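Local coordinates for Di-haem cytochrome c peroxidase family protein (Burkholderia thailandensis E264, PDB 6NX0) that binds two c-type hemes, forms an unusually stable bis-Fe(IV) state and probably acts as a diheme peroxidase that passes electrons between the hemes, at residues Phe190-Ala195 with Cys349-Lys354; Tyr324-Val329 with Trp363-Arg368; Arg342-Gly347 with Asp416-Tyr421. One frame throughout, in Å; residues are numbered along the deposited sequence.

Interaction 1 (Phe190-Ala195 with Cys349-Lys354); sequences FSDGRA and CDTAAK. With HEC (heme c), chain B; GOL (glycerol), chain I.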
loop_
_atom_site.group_PDB
_atom_site.type_symbol
_atom_site.label_atom_id
_atom_site.label_comp_id
_atom_site.label_asym_id
_atom_site.label_seq_id
_atom_site.Cartn_x
_atom_site.Cartn_y
_atom_site.Cartn_z
ATOM N N PHE A 190 3.087 5.815 0.129
ATOM C CA PHE A 190 3.615 5.172 -1.068
ATOM C C PHE A 190 4.523 3.998 -0.683
ATOM O O PHE A 190 5.017 3.907 0.450
ATOM C CB PHE A 190 4.379 6.131 -1.991
ATOM C CG PHE A 190 3.554 7.262 -2.542
ATOM C CD1 PHE A 190 2.491 7.009 -3.404
ATOM C CD2 PHE A 190 3.862 8.578 -2.231
ATOM C CE1 PHE A 190 1.755 8.060 -3.949
ATOM C CE2 PHE A 190 3.132 9.629 -2.768
ATOM C CZ PHE A 190 2.093 9.377 -3.637
ATOM N N SER A 191 4.767 3.099 -1.631
ATOM C CA SER A 191 5.529 1.889 -1.349
ATOM C C SER A 191 7.002 2.164 -1.110
ATOM O O SER A 191 7.692 1.294 -0.560
ATOM C CB SER A 191 5.391 0.884 -2.479
ATOM O OG SER A 191 4.078 0.358 -2.529
ATOM N N ASP A 192 7.488 3.347 -1.494
ATOM C CA ASP A 192 8.844 3.790 -1.190
ATOM C C ASP A 192 8.871 4.859 -0.101
ATOM O O ASP A 192 9.918 5.479 0.140
ATOM C CB ASP A 192 9.524 4.284 -2.465
ATOM C CG ASP A 192 8.780 5.439 -3.125
ATOM O OD1 ASP A 192 7.923 6.062 -2.470
ATOM O OD2 ASP A 192 9.054 5.734 -4.315
ATOM N N GLY A 193 7.752 5.075 0.583
ATOM C CA GLY A 193 7.692 5.972 1.722
ATOM C C GLY A 193 7.999 7.428 1.434
ATOM O O GLY A 193 8.278 8.187 2.370
ATOM N N ARG A 194 7.875 7.868 0.189
ATOM C CA ARG A 194 8.339 9.206 -0.175
ATOM C C ARG A 194 7.431 10.351 0.288
ATOM O O ARG A 194 7.870 11.507 0.198
ATOM C CB ARG A 194 8.542 9.301 -1.688
ATOM C CG ARG A 194 7.299 9.274 -2.521
ATOM C CD ARG A 194 7.672 9.290 -4.014
ATOM N NE ARG A 194 6.502 9.300 -4.886
ATOM C CZ ARG A 194 5.798 8.223 -5.214
ATOM N NH1 ARG A 194 4.756 8.351 -6.019
ATOM N NH2 ARG A 194 6.122 7.019 -4.739
ATOM N N ALA A 195 6.217 10.093 0.797
ATOM C CA ALA A 195 5.373 11.127 1.395
ATOM C C ALA A 195 5.243 10.849 2.888
ATOM O O ALA A 195 5.006 9.720 3.291
ATOM C CB ALA A 195 3.986 11.183 0.747
ATOM N N CYS A 349 15.339 3.055 -1.779
ATOM C CA CYS A 349 16.604 3.797 -1.818
ATOM C C CYS A 349 16.458 5.160 -2.483
ATOM O O CYS A 349 17.248 6.066 -2.193
ATOM C CB CYS A 349 17.700 2.990 -2.518
ATOM S SG CYS A 349 17.371 2.452 -4.193
ATOM N N ASP A 350 15.486 5.343 -3.379
ATOM C CA ASP A 350 15.326 6.673 -3.968
ATOM C C ASP A 350 14.859 7.664 -2.916
ATOM O O ASP A 350 15.350 8.793 -2.855
ATOM C CB ASP A 350 14.358 6.629 -5.151
ATOM C CG ASP A 350 14.889 5.793 -6.326
ATOM O OD1 ASP A 350 16.117 5.521 -6.412
ATOM O OD2 ASP A 350 14.068 5.413 -7.184
ATOM N N THR A 351 13.940 7.239 -2.049
ATOM C CA THR A 351 13.532 8.055 -0.921
ATOM C C THR A 351 14.676 8.285 0.048
ATOM O O THR A 351 14.862 9.403 0.540
ATOM C CB THR A 351 12.367 7.378 -0.207
ATOM O OG1 THR A 351 11.298 7.255 -1.139
ATOM C CG2 THR A 351 11.914 8.180 0.984
ATOM N N ALA A 352 15.433 7.238 0.352
ATOM C CA ALA A 352 16.555 7.369 1.275
ATOM C C ALA A 352 17.527 8.436 0.796
ATOM O O ALA A 352 18.019 9.236 1.589
ATOM C CB ALA A 352 17.243 6.013 1.432
ATOM N N ALA A 353 17.776 8.497 -0.506
ATOM C CA ALA A 353 18.700 9.498 -1.028
ATOM C C ALA A 353 18.119 10.901 -0.890
ATOM O O ALA A 353 18.826 11.839 -0.492
ATOM C CB ALA A 353 19.022 9.181 -2.483
ATOM N N LYS A 354 16.833 11.064 -1.189
ATOM C CA LYS A 354 16.182 12.364 -1.035
ATOM C C LYS A 354 16.216 12.855 0.404
ATOM O O LYS A 354 16.243 14.067 0.640
ATOM C CB LYS A 354 14.738 12.290 -1.528
ATOM C CG LYS A 354 14.565 11.995 -2.992
ATOM C CD LYS A 354 13.092 11.732 -3.329
ATOM C CE LYS A 354 12.883 11.374 -4.799
ATOM N NZ LYS A 354 11.495 10.853 -5.031
HETATM FE FE HEC B . -3.736 7.082 -5.296
HETATM C CHA HEC B . -1.198 5.434 -3.607
HETATM C CHB HEC B . -4.588 8.682 -2.425
HETATM C CHC HEC B . -5.549 9.387 -7.092
HETATM C CHD HEC B . -2.777 5.597 -8.252
HETATM N NA HEC B . -3.085 6.988 -3.375
HETATM C C1A HEC B . -2.008 6.274 -2.888
HETATM C C2A HEC B . -1.909 6.506 -1.473
HETATM C C3A HEC B . -2.919 7.320 -1.133
HETATM C C4A HEC B . -3.615 7.715 -2.330
HETATM C CMA HEC B . -3.179 7.931 0.239
HETATM C CAA HEC B . -0.826 5.913 -0.553
HETATM C CBA HEC B . -1.339 4.651 0.117
HETATM C CGA HEC B . -0.285 3.925 0.911
HETATM O O1A HEC B . -0.696 2.967 1.629
HETATM O O2A HEC B . 0.939 4.202 0.718
HETATM N NB HEC B . -4.836 8.734 -4.871
HETATM C C1B HEC B . -5.041 9.239 -3.594
HETATM C C2B HEC B . -5.863 10.414 -3.710
HETATM C C3B HEC B . -6.049 10.679 -5.007
HETATM C C4B HEC B . -5.439 9.604 -5.751
HETATM C CMB HEC B . -6.347 11.237 -2.512
HETATM C CAB HEC B . -6.874 11.809 -5.656
HETATM C CBB HEC B . -6.190 13.171 -5.383
HETATM N NC HEC B . -4.106 7.407 -7.272
HETATM C C1C HEC B . -4.932 8.395 -7.791
HETATM C C2C HEC B . -5.165 8.062 -9.178
HETATM C C3C HEC B . -4.437 6.995 -9.518
HETATM C C4C HEC B . -3.727 6.583 -8.324
HETATM C CMC HEC B . -6.198 8.775 -10.066
HETATM C CAC HEC B . -4.622 6.102 -10.757
HETATM C CBC HEC B . -4.185 6.816 -12.043
HETATM N ND HEC B . -2.308 5.734 -5.807
HETATM C C1D HEC B . -2.108 5.236 -7.110
HETATM C C2D HEC B . -0.951 4.378 -7.088
HETATM C C3D HEC B . -0.433 4.382 -5.695
HETATM C C4D HEC B . -1.318 5.233 -4.948
HETATM C CMD HEC B . -0.318 3.715 -8.296
HETATM C CAD HEC B . 0.818 3.656 -5.167
HETATM C CBD HEC B . 2.013 4.411 -5.701
HETATM C CGD HEC B . 3.307 4.077 -4.979
HETATM O O1D HEC B . 3.278 3.227 -4.063
HETATM O O2D HEC B . 4.349 4.638 -5.423
HETATM C C1 GOL I . 9.902 14.419 -0.529
HETATM O O1 GOL I . 10.709 14.426 0.609
HETATM C C2 GOL I . 10.332 13.187 -1.323
HETATM O O2 GOL I . 10.460 12.104 -0.479
HETATM C C3 GOL I . 9.244 12.982 -2.443
HETATM O O3 GOL I . 9.905 12.590 -3.640
HETATM O O HOH W 1 11.303 8.155 -3.846
HETATM O O HOH W 2 -2.013 8.391 -5.631
#
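T351 OG1, on helix 349-354, is gripped from two sides: it donates to the backbone O of D192 at 2.6 Å, and water 1 donates to it. The hydroxyl comes to that carbonyl from above its plane, 42° out, and the T351 side chain crosses that of D192 at about a right angle. Water 1 also accepts from K354 NZ and donates weakly to D192 OD2, so the lysine meets the loop through solvent by a weak link at most, while glycerol, probably from the crystallisation liquor, bridges K354 NZ to the carbonyl O of R194. CG2 of T351 packs against G193 O, and R194 CB lies 3.5 Å from T351 OG1.

The loop itself is stiffened by charge. D192 OD1 takes the backbone N of R194, an Asx turn, and R194 NH2 at 3.1 Å in a salt bridge, the two donors arriving from opposite faces of the carboxylate. A chi1 of 59° places the D192 carboxylate between N and carbonyl carbon, back over its own turn; R158 holds its OD2. The extended R194 chain then lays its guanidinium over one face of the F190 ring, with NH1 3.5 Å above the ring centre. NH2 continues to the heme c propionate O2D at 3.0 Å in a nearly straight bond (175°), in the guanidinium plane. Backbone N of S191 binds O1D of the same propionate, and N of F190 binds O2A of the other.

D192 is thus a second-shell residue positioning R194; with R158 and R368, which also bond this heme, R194 and the N-H groups would be expected to stabilise the propionates as anions.

Interaction 2 (Tyr324-Val329 with Trp363-Arg368); sequences YDAIAV and WCAYLR. With HEC (heme c), chain C.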
loop_
_atom_site.group_PDB
_atom_site.type_symbol
_atom_site.label_atom_id
_atom_site.label_comp_id
_atom_site.label_asym_id
_atom_site.label_seq_id
_atom_site.Cartn_x
_atom_site.Cartn_y
_atom_site.Cartn_z
ATOM N N TYR A 324 9.833 -2.274 5.990
ATOM C CA TYR A 324 10.304 -2.423 4.615
ATOM C C TYR A 324 11.090 -3.713 4.464
ATOM O O TYR A 324 11.886 -4.077 5.336
ATOM C CB TYR A 324 11.197 -1.223 4.214
ATOM C CG TYR A 324 10.389 0.039 4.057
ATOM C CD1 TYR A 324 9.985 0.800 5.157
ATOM C CD2 TYR A 324 9.985 0.464 2.787
ATOM C CE1 TYR A 324 9.195 1.929 4.993
ATOM C CE2 TYR A 324 9.214 1.573 2.625
ATOM C CZ TYR A 324 8.827 2.319 3.716
ATOM O OH TYR A 324 8.041 3.428 3.468
ATOM N N ASP A 325 10.865 -4.417 3.359
ATOM C CA ASP A 325 11.703 -5.555 3.034
ATOM C C ASP A 325 11.797 -5.733 1.529
ATOM O O ASP A 325 11.125 -5.058 0.750
ATOM C CB ASP A 325 11.189 -6.825 3.715
ATOM C CG ASP A 325 12.318 -7.631 4.342
ATOM O OD1 ASP A 325 13.353 -7.860 3.666
ATOM O OD2 ASP A 325 12.185 -7.965 5.540
ATOM N N ALA A 326 12.690 -6.629 1.130
ATOM C CA ALA A 326 13.094 -6.816 -0.257
ATOM C C ALA A 326 12.828 -8.272 -0.608
ATOM O O ALA A 326 13.673 -9.140 -0.368
ATOM C CB ALA A 326 14.566 -6.449 -0.450
ATOM N N ILE A 327 11.661 -8.552 -1.192
ATOM C CA ILE A 327 11.324 -9.933 -1.559
ATOM C C ILE A 327 11.485 -10.205 -3.054
ATOM O O ILE A 327 11.364 -11.372 -3.473
ATOM C CB ILE A 327 9.911 -10.337 -1.076
ATOM C CG1 ILE A 327 8.787 -9.610 -1.833
ATOM C CG2 ILE A 327 9.765 -10.094 0.431
ATOM C CD1 ILE A 327 7.388 -10.192 -1.565
ATOM N N ALA A 328 11.772 -9.173 -3.867
ATOM C CA ALA A 328 12.183 -9.345 -5.263
ATOM C C ALA A 328 11.137 -10.095 -6.099
ATOM O O ALA A 328 11.428 -11.090 -6.763
ATOM C CB ALA A 328 13.537 -10.058 -5.335
ATOM N N VAL A 329 9.914 -9.584 -6.109
ATOM C CA VAL A 329 8.916 -10.197 -6.992
ATOM C C VAL A 329 9.342 -10.070 -8.456
ATOM O O VAL A 329 10.159 -9.200 -8.818
ATOM C CB VAL A 329 7.504 -9.622 -6.777
ATOM C CG1 VAL A 329 7.072 -9.769 -5.340
ATOM C CG2 VAL A 329 7.424 -8.188 -7.257
ATOM N N TRP A 363 19.194 0.227 0.737
ATOM C CA TRP A 363 17.744 0.067 0.733
ATOM C C TRP A 363 17.175 -0.155 -0.660
ATOM O O TRP A 363 15.955 -0.179 -0.812
ATOM C CB TRP A 363 17.058 1.288 1.350
ATOM C CG TRP A 363 17.535 1.616 2.724
ATOM C CD1 TRP A 363 18.207 2.749 3.113
ATOM C CD2 TRP A 363 17.397 0.808 3.890
ATOM N NE1 TRP A 363 18.498 2.687 4.457
ATOM C CE2 TRP A 363 18.013 1.504 4.957
ATOM C CE3 TRP A 363 16.817 -0.438 4.138
ATOM C CZ2 TRP A 363 18.052 0.995 6.249
ATOM C CZ3 TRP A 363 16.864 -0.944 5.411
ATOM C CH2 TRP A 363 17.475 -0.236 6.456
ATOM N N CYS A 364 18.004 -0.275 -1.688
ATOM C CA CYS A 364 17.467 -0.591 -3.004
ATOM C C CYS A 364 16.840 -1.977 -2.966
ATOM O O CYS A 364 17.376 -2.906 -2.355
ATOM C CB CYS A 364 18.551 -0.490 -4.075
ATOM S SG CYS A 364 19.036 1.235 -4.490
ATOM N N ALA A 365 15.676 -2.090 -3.595
ATOM C CA ALA A 365 14.799 -3.264 -3.664
ATOM C C ALA A 365 13.900 -3.386 -2.433
ATOM O O ALA A 365 13.046 -4.290 -2.410
ATOM C CB ALA A 365 15.559 -4.586 -3.877
ATOM N N TYR A 366 13.995 -2.492 -1.464
ATOM C CA TYR A 366 13.082 -2.516 -0.337
ATOM C C TYR A 366 11.798 -1.770 -0.671
ATOM O O TYR A 366 11.822 -0.709 -1.300
ATOM C CB TYR A 366 13.708 -1.881 0.900
ATOM C CG TYR A 366 14.680 -2.758 1.647
ATOM C CD1 TYR A 366 15.898 -3.150 1.095
ATOM C CD2 TYR A 366 14.387 -3.180 2.937
ATOM C CE1 TYR A 366 16.779 -3.976 1.814
ATOM C CE2 TYR A 366 15.255 -3.962 3.654
ATOM C CZ TYR A 366 16.445 -4.356 3.092
ATOM O OH TYR A 366 17.296 -5.159 3.845
ATOM N N LEU A 367 10.685 -2.317 -0.199
ATOM C CA LEU A 367 9.351 -1.763 -0.395
ATOM C C LEU A 367 8.571 -1.918 0.902
ATOM O O LEU A 367 8.836 -2.825 1.692
ATOM C CB LEU A 367 8.630 -2.473 -1.550
ATOM C CG LEU A 367 9.267 -2.282 -2.918
ATOM C CD1 LEU A 367 8.710 -3.332 -3.881
ATOM C CD2 LEU A 367 8.986 -0.860 -3.403
ATOM N N ARG A 368 7.602 -1.035 1.124
ATOM C CA ARG A 368 6.827 -1.080 2.364
ATOM C C ARG A 368 5.928 -2.313 2.371
ATOM O O ARG A 368 5.195 -2.567 1.414
ATOM C CB ARG A 368 5.979 0.187 2.553
ATOM C CG ARG A 368 5.693 0.507 4.044
ATOM C CD ARG A 368 4.747 1.709 4.267
ATOM N NE ARG A 368 3.384 1.306 3.929
ATOM C CZ ARG A 368 2.536 1.966 3.162
ATOM N NH1 ARG A 368 2.826 3.164 2.664
ATOM N NH2 ARG A 368 1.368 1.402 2.901
HETATM FE FE HEC C . 4.187 -10.650 1.960
HETATM C CHA HEC C . 3.352 -8.363 -0.453
HETATM C CHB HEC C . 1.302 -12.399 1.316
HETATM C CHC HEC C . 5.311 -13.268 3.871
HETATM C CHD HEC C . 6.877 -8.778 2.912
HETATM N NA HEC C . 2.603 -10.391 0.718
HETATM C C1A HEC C . 2.446 -9.341 -0.166
HETATM C C2A HEC C . 1.249 -9.601 -0.923
HETATM C C3A HEC C . 0.637 -10.652 -0.365
HETATM C C4A HEC C . 1.480 -11.179 0.678
HETATM C CMA HEC C . -0.619 -11.363 -0.862
HETATM C CAA HEC C . 0.661 -8.661 -2.000
HETATM C CBA HEC C . -0.269 -7.631 -1.383
HETATM C CGA HEC C . -0.800 -6.587 -2.336
HETATM O O1A HEC C . -1.434 -5.629 -1.798
HETATM O O2A HEC C . -0.379 -6.524 -3.525
HETATM N NB HEC C . 3.461 -12.449 2.517
HETATM C C1B HEC C . 2.205 -12.959 2.177
HETATM C C2B HEC C . 2.065 -14.266 2.791
HETATM C C3B HEC C . 3.189 -14.555 3.444
HETATM C C4B HEC C . 4.063 -13.397 3.321
HETATM C CMB HEC C . 0.771 -15.118 2.714
HETATM C CAB HEC C . 3.593 -15.871 4.157
HETATM C CBB HEC C . 3.583 -17.051 3.160
HETATM N NC HEC C . 5.740 -10.938 3.217
HETATM C C1C HEC C . 6.058 -12.122 3.853
HETATM C C2C HEC C . 7.292 -11.916 4.559
HETATM C C3C HEC C . 7.678 -10.646 4.378
HETATM C C4C HEC C . 6.729 -10.010 3.496
HETATM C CMC HEC C . 7.914 -13.020 5.442
HETATM C CAC HEC C . 8.789 -9.898 5.132
HETATM C CBC HEC C . 10.138 -10.569 4.796
HETATM N ND HEC C . 4.926 -8.870 1.372
HETATM C C1D HEC C . 6.082 -8.290 1.905
HETATM C C2D HEC C . 6.433 -7.167 1.087
HETATM C C3D HEC C . 5.424 -7.085 0.008
HETATM C C4D HEC C . 4.484 -8.141 0.272
HETATM C CMD HEC C . 7.618 -6.222 1.257
HETATM C CAD HEC C . 5.390 -6.073 -1.145
HETATM C CBD HEC C . 6.278 -6.600 -2.255
HETATM C CGD HEC C . 6.014 -5.879 -3.553
HETATM O O1D HEC C . 5.010 -5.131 -3.636
HETATM O O2D HEC C . 6.720 -6.202 -4.553
HETATM O O HOH W 3 16.688 -8.015 2.929
HETATM O O HOH W 4 12.025 -6.225 -3.885
#
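D325 and L367 exchange two backbone hydrogen bonds, L367 N to D325 O at 2.9 Å and D325 N to L367 O at 3.1 Å, which makes them the hydrogen-bonded pair of a short antiparallel bridge. Y324 and R368 form the neighbouring non-hydrogen-bonded pair. Beyond the strands, water 4 donates to A365 O and accepts from A328 N, and CA-H...O contacts continue the pairing, with A326 CA 3.3 Å from A365 O.

Packing follows on both faces. R368 runs across the Y324 ring, CG 4.0 Å from its centroid and 24° off the normal, a CH-pi contact; the chain bends at chi3 (74°), and the guanidinium plane stands 82° from the ring, its nitrogens reaching G188 O and a propionate of the first heme, the one bound by H126. Y324 OH bonds G187 O. The Y366 ring is sandwiched between W363 CE3, over its centre, and A326 CB on the opposite face, 4.2 Å from the centroid.

L367 CD1, V329 CG2 and I327 CD1 pack on a propionate arm of the second heme, while D325 OD2 approaches CBC. This is a two-stranded antiparallel sheet lining a heme pocket, its R368 reaching the first heme and its L367 the second.

Interaction 3 (Arg342-Gly347 with Asp416-Tyr421); sequences RHFDNG and DVPRAY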
loop_
_atom_site.group_PDB
_atom_site.type_symbol
_atom_site.label_atom_id
_atom_site.label_comp_id
_atom_site.label_asym_id
_atom_site.label_seq_id
_atom_site.Cartn_x
_atom_site.Cartn_y
_atom_site.Cartn_z
ATOM N N ARG A 342 17.613 -1.477 -18.778
ATOM C CA ARG A 342 18.427 -0.912 -17.717
ATOM C C ARG A 342 17.587 -0.266 -16.627
ATOM O O ARG A 342 18.141 0.136 -15.607
ATOM C CB ARG A 342 19.422 0.116 -18.280
ATOM C CG ARG A 342 20.427 -0.518 -19.240
ATOM C CD ARG A 342 21.581 0.438 -19.553
ATOM N NE ARG A 342 21.135 1.672 -20.184
ATOM C CZ ARG A 342 21.856 2.790 -20.235
ATOM N NH1 ARG A 342 21.370 3.863 -20.841
ATOM N NH2 ARG A 342 23.054 2.838 -19.659
ATOM N N HIS A 343 16.276 -0.174 -16.810
ATOM C CA HIS A 343 15.417 0.448 -15.816
ATOM C C HIS A 343 14.933 -0.578 -14.806
ATOM O O HIS A 343 14.393 -1.623 -15.176
ATOM C CB HIS A 343 14.188 1.112 -16.440
ATOM C CG HIS A 343 13.160 1.472 -15.416
ATOM N ND1 HIS A 343 13.287 2.563 -14.584
ATOM C CD2 HIS A 343 12.042 0.823 -15.020
ATOM C CE1 HIS A 343 12.259 2.593 -13.747
ATOM N NE2 HIS A 343 11.497 1.547 -13.988
ATOM N N PHE A 344 15.087 -0.243 -13.538
ATOM C CA PHE A 344 14.493 -0.997 -12.447
ATOM C C PHE A 344 13.872 -0.021 -11.469
ATOM O O PHE A 344 14.471 1.007 -11.146
ATOM C CB PHE A 344 15.554 -1.850 -11.704
ATOM C CG PHE A 344 16.243 -2.858 -12.575
ATOM C CD1 PHE A 344 17.308 -2.481 -13.378
ATOM C CD2 PHE A 344 15.803 -4.169 -12.636
ATOM C CE1 PHE A 344 17.950 -3.421 -14.194
ATOM C CE2 PHE A 344 16.440 -5.103 -13.461
ATOM C CZ PHE A 344 17.495 -4.706 -14.247
ATOM N N ASP A 345 12.693 -0.362 -10.966
ATOM C CA ASP A 345 12.096 0.355 -9.843
ATOM C C ASP A 345 12.732 -0.187 -8.576
ATOM O O ASP A 345 12.463 -1.326 -8.170
ATOM C CB ASP A 345 10.580 0.166 -9.858
ATOM C CG ASP A 345 9.884 0.745 -8.651
ATOM O OD1 ASP A 345 10.553 1.230 -7.730
ATOM O OD2 ASP A 345 8.620 0.701 -8.638
ATOM N N ASN A 346 13.592 0.614 -7.960
ATOM C CA ASN A 346 14.404 0.183 -6.837
ATOM C C ASN A 346 13.813 0.541 -5.486
ATOM O O ASN A 346 14.441 0.267 -4.462
ATOM C CB ASN A 346 15.807 0.784 -6.961
ATOM C CG ASN A 346 16.594 0.172 -8.114
ATOM O OD1 ASN A 346 16.524 -1.032 -8.351
ATOM N ND2 ASN A 346 17.343 1.000 -8.826
ATOM N N GLY A 347 12.624 1.120 -5.446
ATOM C CA GLY A 347 11.942 1.303 -4.165
ATOM C C GLY A 347 12.604 2.309 -3.238
ATOM O O GLY A 347 12.911 3.457 -3.599
ATOM N N ASP A 416 14.098 -8.584 -11.487
ATOM C CA ASP A 416 13.695 -7.187 -11.370
ATOM C C ASP A 416 14.533 -6.437 -10.345
ATOM O O ASP A 416 14.093 -5.418 -9.793
ATOM C CB ASP A 416 12.220 -7.077 -11.023
ATOM C CG ASP A 416 11.616 -5.760 -11.469
ATOM O OD1 ASP A 416 12.133 -5.127 -12.439
ATOM O OD2 ASP A 416 10.626 -5.349 -10.834
ATOM N N VAL A 417 15.747 -6.921 -10.087
ATOM C CA VAL A 417 16.714 -6.248 -9.230
ATOM C C VAL A 417 18.016 -6.121 -10.009
ATOM O O VAL A 417 18.498 -7.117 -10.561
ATOM C CB VAL A 417 16.929 -7.016 -7.913
ATOM C CG1 VAL A 417 17.950 -6.314 -7.060
ATOM C CG2 VAL A 417 15.608 -7.217 -7.142
ATOM N N PRO A 418 18.599 -4.934 -10.097
ATOM C CA PRO A 418 19.893 -4.804 -10.776
ATOM C C PRO A 418 20.922 -5.736 -10.142
ATOM O O PRO A 418 20.873 -6.007 -8.947
ATOM C CB PRO A 418 20.269 -3.336 -10.555
ATOM C CG PRO A 418 19.022 -2.647 -10.111
ATOM C CD PRO A 418 18.143 -3.674 -9.499
ATOM N N ARG A 419 21.897 -6.174 -10.943
ATOM C CA ARG A 419 22.978 -6.996 -10.392
ATOM C C ARG A 419 23.610 -6.337 -9.178
ATOM O O ARG A 419 23.973 -7.021 -8.205
ATOM C CB ARG A 419 24.056 -7.249 -11.449
ATOM C CG ARG A 419 23.740 -8.411 -12.363
ATOM C CD ARG A 419 24.829 -8.633 -13.406
ATOM N NE ARG A 419 24.734 -7.651 -14.477
ATOM C CZ ARG A 419 25.616 -6.681 -14.713
ATOM N NH1 ARG A 419 25.397 -5.839 -15.719
ATOM N NH2 ARG A 419 26.715 -6.554 -13.968
ATOM N N ALA A 420 23.693 -5.004 -9.195
ATOM C CA ALA A 420 24.330 -4.261 -8.116
ATOM C C ALA A 420 23.628 -4.416 -6.777
ATOM O O ALA A 420 24.253 -4.186 -5.746
ATOM C CB ALA A 420 24.385 -2.769 -8.439
ATOM N N TYR A 421 22.347 -4.789 -6.761
ATOM C CA TYR A 421 21.579 -4.829 -5.522
ATOM C C TYR A 421 21.015 -6.206 -5.220
ATOM O O TYR A 421 20.212 -6.342 -4.278
ATOM C CB TYR A 421 20.439 -3.795 -5.559
ATOM C CG TYR A 421 20.929 -2.407 -5.860
ATOM C CD1 TYR A 421 21.984 -1.846 -5.130
ATOM C CD2 TYR A 421 20.351 -1.646 -6.869
ATOM C CE1 TYR A 421 22.452 -0.576 -5.425
ATOM C CE2 TYR A 421 20.811 -0.379 -7.162
ATOM C CZ TYR A 421 21.855 0.151 -6.428
ATOM O OH TYR A 421 22.317 1.425 -6.703
HETATM O O HOH W 5 11.385 -2.513 -12.582
HETATM O O HOH W 6 10.354 -3.057 -9.370
HETATM O O HOH W 7 14.229 -3.778 -7.559
#
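F344 and P418 supply most of the apolar contact. The proline ring lies over one face of the phenyl ring, with its N above the ring centre and CD 4.1 Å from the centroid, 27° off the normal, as a CH-pi contact; CG of P418 comes 3.7 Å from F344 CD1. The two side chains slide past each other in opposite directions. With chi1 at -60°, CG of F344 lies anti to its own carbonyl carbon, which turns the ring toward 416-421. There CD2 rests 3.5 Å from the carbonyl carbon of D416, and D416 CA sits at the ring edge, near its plane. R331 adds a cation-pi contact to the same ring.

N346 makes the next layer. Its OD1 lies 3.3 Å from P418 CD, crossing the proline side chain, while ND2 approaches Y421 CE2 more loosely, the amide plane turned 81° from the phenol ring.

Three waters and one arginine carry the polar link. Water 5 accepts from D345 N and lies 2.7 Å from D416 OD1; water 6 lies between D345 O and D416 OD2. Water 7 donates to both D345 O, at 3.1 Å, and D416 O, at 2.8 Å. The D416 carboxylate also has a salt bridge to R331, which binds H343 O as well, so one arginine ties the two segments together.

Within 342-347, D345 OD1 accepts from G347 N, while its OD2 pairs with R158. This turn, closed by an aspartate two residues before the donor N-H, is an Asx turn; it leads into helix 348-354, and the contact as a whole is a water-bridged packing of two loops beside the second heme's pocket, where D345 touches H383.

In the fold
Interaction 1 is a largely buried contact between the two cytochrome-like halves, whereas interactions 2 and 3 are partly buried and lie within the second. All three converge on helix 348-354: interaction 1 uses it directly, the C349-C364 disulfide ties it to 363-368, and the loop of interaction 3 runs into it. S191 O meets R368 N between interactions 1 and 2, and N346 O meets A365 N between interactions 2 and 3. The chemistry shifts with place: charge and propionate bonds at the first heme, backbone strand pairing with CH-pi packing between the hemes, and ring packing with waters at the loops of interaction 3, the farthest of the three from the chain's centre.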